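Local coordinates for protein arylsulfatase (Pseudoalteromonas sp. MB47, PDB 7AJ0) that probably acts as an exo-acting fucoidan sulfatase, hydrolysing sulfate esters on this algal polysaccharide, and assembles as a hexamer, at residues I18-R30 and I391-I403. Numbering follows the deposited sequence.
Sequences IVEKPNMEPAIPR and IDELPSNMYFDGI
Met24 and Phe400 pair in a single parallel beta bridge: Phe400 N donates to Asn23 O (2.9 Å), and Glu25 N returns the bond to Phe400 O. Asn23 reaches with its amide to segment 391-403, where ND2 gives a hydrogen bond to Met398 O at 3.0 Å, 20° out of the amide plane. The extended chain of Lys21 brings NZ to Ser396 OG. Glu25 is worth following atom by atom. Its CB rests 3.3 Å from Asp401 O, CG packs 3.7 Å from Ile403 CD1, and CD comes 3.9 Å from Tyr399 OH. With CG anti to the backbone N (chi1 180°), the bend at chi2 swings the carboxylate back to Tyr399, whose OH donates to OE1 at 3.0 Å. That oxygen lies at the ring edge, in its plane, while the hydroxyl reaches it from above the carboxylate plane. Asn23 O covers one ring face. A phenylalanine in place of Tyr399 would probably leave Glu25 OE1 without this donor and its carboxylate freer to turn, near the like charge of Asp401. The Asp401 carboxylate is held by Leu114 N and a salt bridge to Arg117. Met24 bends so that SD lies 4.0 Å from Leu394 CD1, and Met382 of helix 377-387 meets Met24. The bridge joins the N-terminal segment before helix 31-48 to the connection between helices 377-387 and 406-409, with helix 141-146 packing on Leu394 through Leu144.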
# COMPACT_ATOMS: atom_id res chain seq x y z
N ILE A 18 23.19 38.86 -1.71
CA ILE A 18 23.23 40.30 -1.46
C ILE A 18 22.10 40.96 -2.23
O ILE A 18 21.82 40.61 -3.38
CB ILE A 18 24.59 40.90 -1.89
CG1 ILE A 18 25.73 40.25 -1.09
CG2 ILE A 18 24.59 42.41 -1.70
CD1 ILE A 18 25.66 40.50 0.41
N VAL A 19 21.44 41.92 -1.58
CA VAL A 19 20.37 42.68 -2.22
C VAL A 19 21.00 43.78 -3.07
O VAL A 19 21.67 44.67 -2.55
CB VAL A 19 19.41 43.27 -1.19
CG1 VAL A 19 18.39 44.16 -1.88
CG2 VAL A 19 18.72 42.16 -0.41
N GLU A 20 20.78 43.70 -4.39
CA GLU A 20 21.27 44.74 -5.31
C GLU A 20 20.17 45.77 -5.54
O GLU A 20 20.26 46.90 -5.06
CB GLU A 20 21.75 44.08 -6.61
CG GLU A 20 23.06 43.30 -6.44
CD GLU A 20 23.09 41.99 -7.21
OE1 GLU A 20 23.20 42.02 -8.45
OE2 GLU A 20 23.02 40.92 -6.56
N LYS A 21 19.11 45.37 -6.25
CA LYS A 21 17.90 46.18 -6.37
C LYS A 21 16.78 45.53 -5.56
O LYS A 21 16.62 44.31 -5.61
CB LYS A 21 17.48 46.33 -7.83
CG LYS A 21 16.48 47.46 -8.11
CD LYS A 21 16.08 47.50 -9.58
CE LYS A 21 14.92 48.45 -9.84
NZ LYS A 21 14.22 48.16 -11.14
N PRO A 22 15.99 46.31 -4.81
CA PRO A 22 15.01 45.69 -3.91
C PRO A 22 14.05 44.71 -4.58
O PRO A 22 13.58 43.78 -3.92
CB PRO A 22 14.25 46.90 -3.34
CG PRO A 22 15.22 48.02 -3.43
CD PRO A 22 16.02 47.78 -4.68
N ASN A 23 13.73 44.91 -5.86
CA ASN A 23 12.75 44.08 -6.54
C ASN A 23 13.37 42.92 -7.31
O ASN A 23 12.71 42.34 -8.17
CB ASN A 23 11.93 44.94 -7.51
CG ASN A 23 12.74 45.41 -8.70
OD1 ASN A 23 13.93 45.72 -8.57
ND2 ASN A 23 12.12 45.45 -9.87
N MET A 24 14.63 42.58 -7.01
CA MET A 24 15.34 41.52 -7.71
C MET A 24 15.72 40.42 -6.73
O MET A 24 16.12 40.69 -5.60
CB MET A 24 16.62 42.05 -8.38
CG MET A 24 16.41 43.24 -9.30
SD MET A 24 15.82 42.77 -10.93
CE MET A 24 17.25 41.91 -11.59
N GLU A 25 15.60 39.17 -7.17
CA GLU A 25 16.03 38.05 -6.34
C GLU A 25 17.47 38.26 -5.91
O GLU A 25 18.35 38.47 -6.76
CB GLU A 25 15.89 36.73 -7.10
CG GLU A 25 16.32 35.50 -6.31
CD GLU A 25 15.44 35.23 -5.10
OE1 GLU A 25 14.33 35.80 -5.02
OE2 GLU A 25 15.86 34.44 -4.22
N PRO A 26 17.77 38.24 -4.61
CA PRO A 26 19.16 38.38 -4.17
C PRO A 26 20.05 37.32 -4.81
O PRO A 26 19.63 36.18 -5.03
CB PRO A 26 19.08 38.20 -2.65
CG PRO A 26 17.69 38.60 -2.30
CD PRO A 26 16.84 38.15 -3.46
N ALA A 27 21.29 37.70 -5.11
CA ALA A 27 22.24 36.83 -5.77
C ALA A 27 23.54 36.78 -4.98
O ALA A 27 23.87 37.71 -4.24
CB ALA A 27 22.53 37.29 -7.21
N ILE A 28 24.26 35.68 -5.13
CA ILE A 28 25.56 35.52 -4.48
C ILE A 28 26.61 36.25 -5.32
O ILE A 28 26.73 35.97 -6.52
CB ILE A 28 25.91 34.05 -4.32
CG1 ILE A 28 24.90 33.35 -3.42
CG2 ILE A 28 27.32 33.89 -3.77
CD1 ILE A 28 24.97 31.83 -3.47
N PRO A 29 27.39 37.16 -4.74
CA PRO A 29 28.44 37.81 -5.52
C PRO A 29 29.50 36.81 -5.97
O PRO A 29 29.93 35.95 -5.20
CB PRO A 29 29.03 38.85 -4.54
CG PRO A 29 27.98 39.03 -3.49
CD PRO A 29 27.29 37.71 -3.37
N ARG A 30 29.90 36.94 -7.23
CA ARG A 30 31.02 36.17 -7.79
C ARG A 30 31.98 37.14 -8.46
O ARG A 30 32.19 37.10 -9.68
CB ARG A 30 30.52 35.11 -8.78
CG ARG A 30 29.51 34.13 -8.20
CD ARG A 30 30.11 33.28 -7.09
NE ARG A 30 29.15 32.29 -6.60
CZ ARG A 30 29.28 31.62 -5.46
NH1 ARG A 30 30.33 31.83 -4.67
NH2 ARG A 30 28.35 30.74 -5.10
N ILE A 391 18.92 45.28 -18.32
CA ILE A 391 18.34 44.90 -17.04
C ILE A 391 17.76 46.12 -16.32
O ILE A 391 16.76 46.00 -15.60
CB ILE A 391 19.37 44.17 -16.16
CG1 ILE A 391 19.53 42.72 -16.63
CG2 ILE A 391 18.97 44.23 -14.69
CD1 ILE A 391 20.24 41.80 -15.66
N ASP A 392 18.35 47.30 -16.51
CA ASP A 392 17.86 48.50 -15.84
C ASP A 392 16.48 48.93 -16.34
O ASP A 392 15.92 49.89 -15.79
CB ASP A 392 18.85 49.66 -16.02
CG ASP A 392 18.95 50.14 -17.46
OD1 ASP A 392 18.29 49.55 -18.35
OD2 ASP A 392 19.69 51.11 -17.71
N GLU A 393 15.93 48.27 -17.35
CA GLU A 393 14.62 48.61 -17.90
C GLU A 393 13.47 47.87 -17.22
O GLU A 393 12.32 48.05 -17.62
CB GLU A 393 14.60 48.32 -19.40
CG GLU A 393 15.54 49.19 -20.23
CD GLU A 393 15.08 50.64 -20.32
OE1 GLU A 393 13.87 50.86 -20.52
OE2 GLU A 393 15.93 51.54 -20.19
N LEU A 394 13.75 47.05 -16.22
CA LEU A 394 12.69 46.25 -15.60
C LEU A 394 11.86 47.12 -14.66
O LEU A 394 12.42 47.86 -13.85
CB LEU A 394 13.29 45.08 -14.82
CG LEU A 394 13.89 43.93 -15.63
CD1 LEU A 394 14.48 42.89 -14.69
CD2 LEU A 394 12.86 43.30 -16.54
N PRO A 395 10.52 47.05 -14.74
CA PRO A 395 9.70 47.89 -13.86
C PRO A 395 9.96 47.58 -12.39
O PRO A 395 10.14 46.42 -12.00
CB PRO A 395 8.26 47.53 -14.27
CG PRO A 395 8.36 46.22 -14.97
CD PRO A 395 9.71 46.20 -15.63
N SER A 396 9.96 48.63 -11.57
CA SER A 396 10.35 48.52 -10.17
C SER A 396 9.22 48.07 -9.26
O SER A 396 9.48 47.75 -8.09
CB SER A 396 10.88 49.87 -9.68
OG SER A 396 11.92 50.33 -10.52
N ASN A 397 7.98 48.03 -9.75
CA ASN A 397 6.85 47.58 -8.95
C ASN A 397 6.62 46.08 -9.04
O ASN A 397 5.67 45.57 -8.43
CB ASN A 397 5.58 48.32 -9.40
CG ASN A 397 5.20 48.01 -10.83
OD1 ASN A 397 5.92 48.36 -11.76
ND2 ASN A 397 4.06 47.36 -11.01
N MET A 398 7.46 45.36 -9.78
CA MET A 398 7.33 43.92 -9.96
C MET A 398 8.59 43.23 -9.47
O MET A 398 9.71 43.67 -9.76
CB MET A 398 7.08 43.58 -11.43
CG MET A 398 5.72 44.03 -11.95
SD MET A 398 5.61 44.10 -13.75
CE MET A 398 6.19 42.47 -14.21
N TYR A 399 8.41 42.14 -8.72
CA TYR A 399 9.53 41.35 -8.24
C TYR A 399 9.96 40.36 -9.32
O TYR A 399 9.11 39.70 -9.93
CB TYR A 399 9.15 40.60 -6.96
CG TYR A 399 10.33 40.04 -6.20
CD1 TYR A 399 10.96 40.78 -5.22
CD2 TYR A 399 10.79 38.75 -6.45
CE1 TYR A 399 12.03 40.27 -4.51
CE2 TYR A 399 11.86 38.24 -5.74
CZ TYR A 399 12.48 39.00 -4.78
OH TYR A 399 13.54 38.50 -4.07
N PHE A 400 11.26 40.26 -9.54
CA PHE A 400 11.82 39.37 -10.56
C PHE A 400 12.64 38.28 -9.89
O PHE A 400 13.56 38.58 -9.12
CB PHE A 400 12.66 40.16 -11.56
CG PHE A 400 11.83 40.94 -12.54
CD1 PHE A 400 11.43 40.36 -13.73
CD2 PHE A 400 11.44 42.23 -12.27
CE1 PHE A 400 10.67 41.06 -14.64
CE2 PHE A 400 10.67 42.94 -13.17
CZ PHE A 400 10.29 42.36 -14.36
N ASP A 401 12.30 37.03 -10.18
CA ASP A 401 12.95 35.88 -9.56
C ASP A 401 14.22 35.46 -10.28
O ASP A 401 15.05 34.77 -9.68
CB ASP A 401 11.97 34.71 -9.53
CG ASP A 401 10.70 35.03 -8.76
OD1 ASP A 401 10.76 35.12 -7.52
OD2 ASP A 401 9.65 35.21 -9.40
N GLY A 402 14.40 35.86 -11.53
CA GLY A 402 15.57 35.45 -12.27
C GLY A 402 16.83 36.14 -11.79
O GLY A 402 16.80 37.26 -11.29
N ILE A 403 17.95 35.44 -11.93
CA ILE A 403 19.26 35.94 -11.55
C ILE A 403 20.17 35.87 -12.77
O ILE A 403 20.20 34.86 -13.48
CB ILE A 403 19.86 35.13 -10.38
CG1 ILE A 403 18.96 35.24 -9.15
CG2 ILE A 403 21.27 35.60 -10.09
CD1 ILE A 403 19.26 34.21 -8.08
O HOH W 1 18.33 38.89 -9.29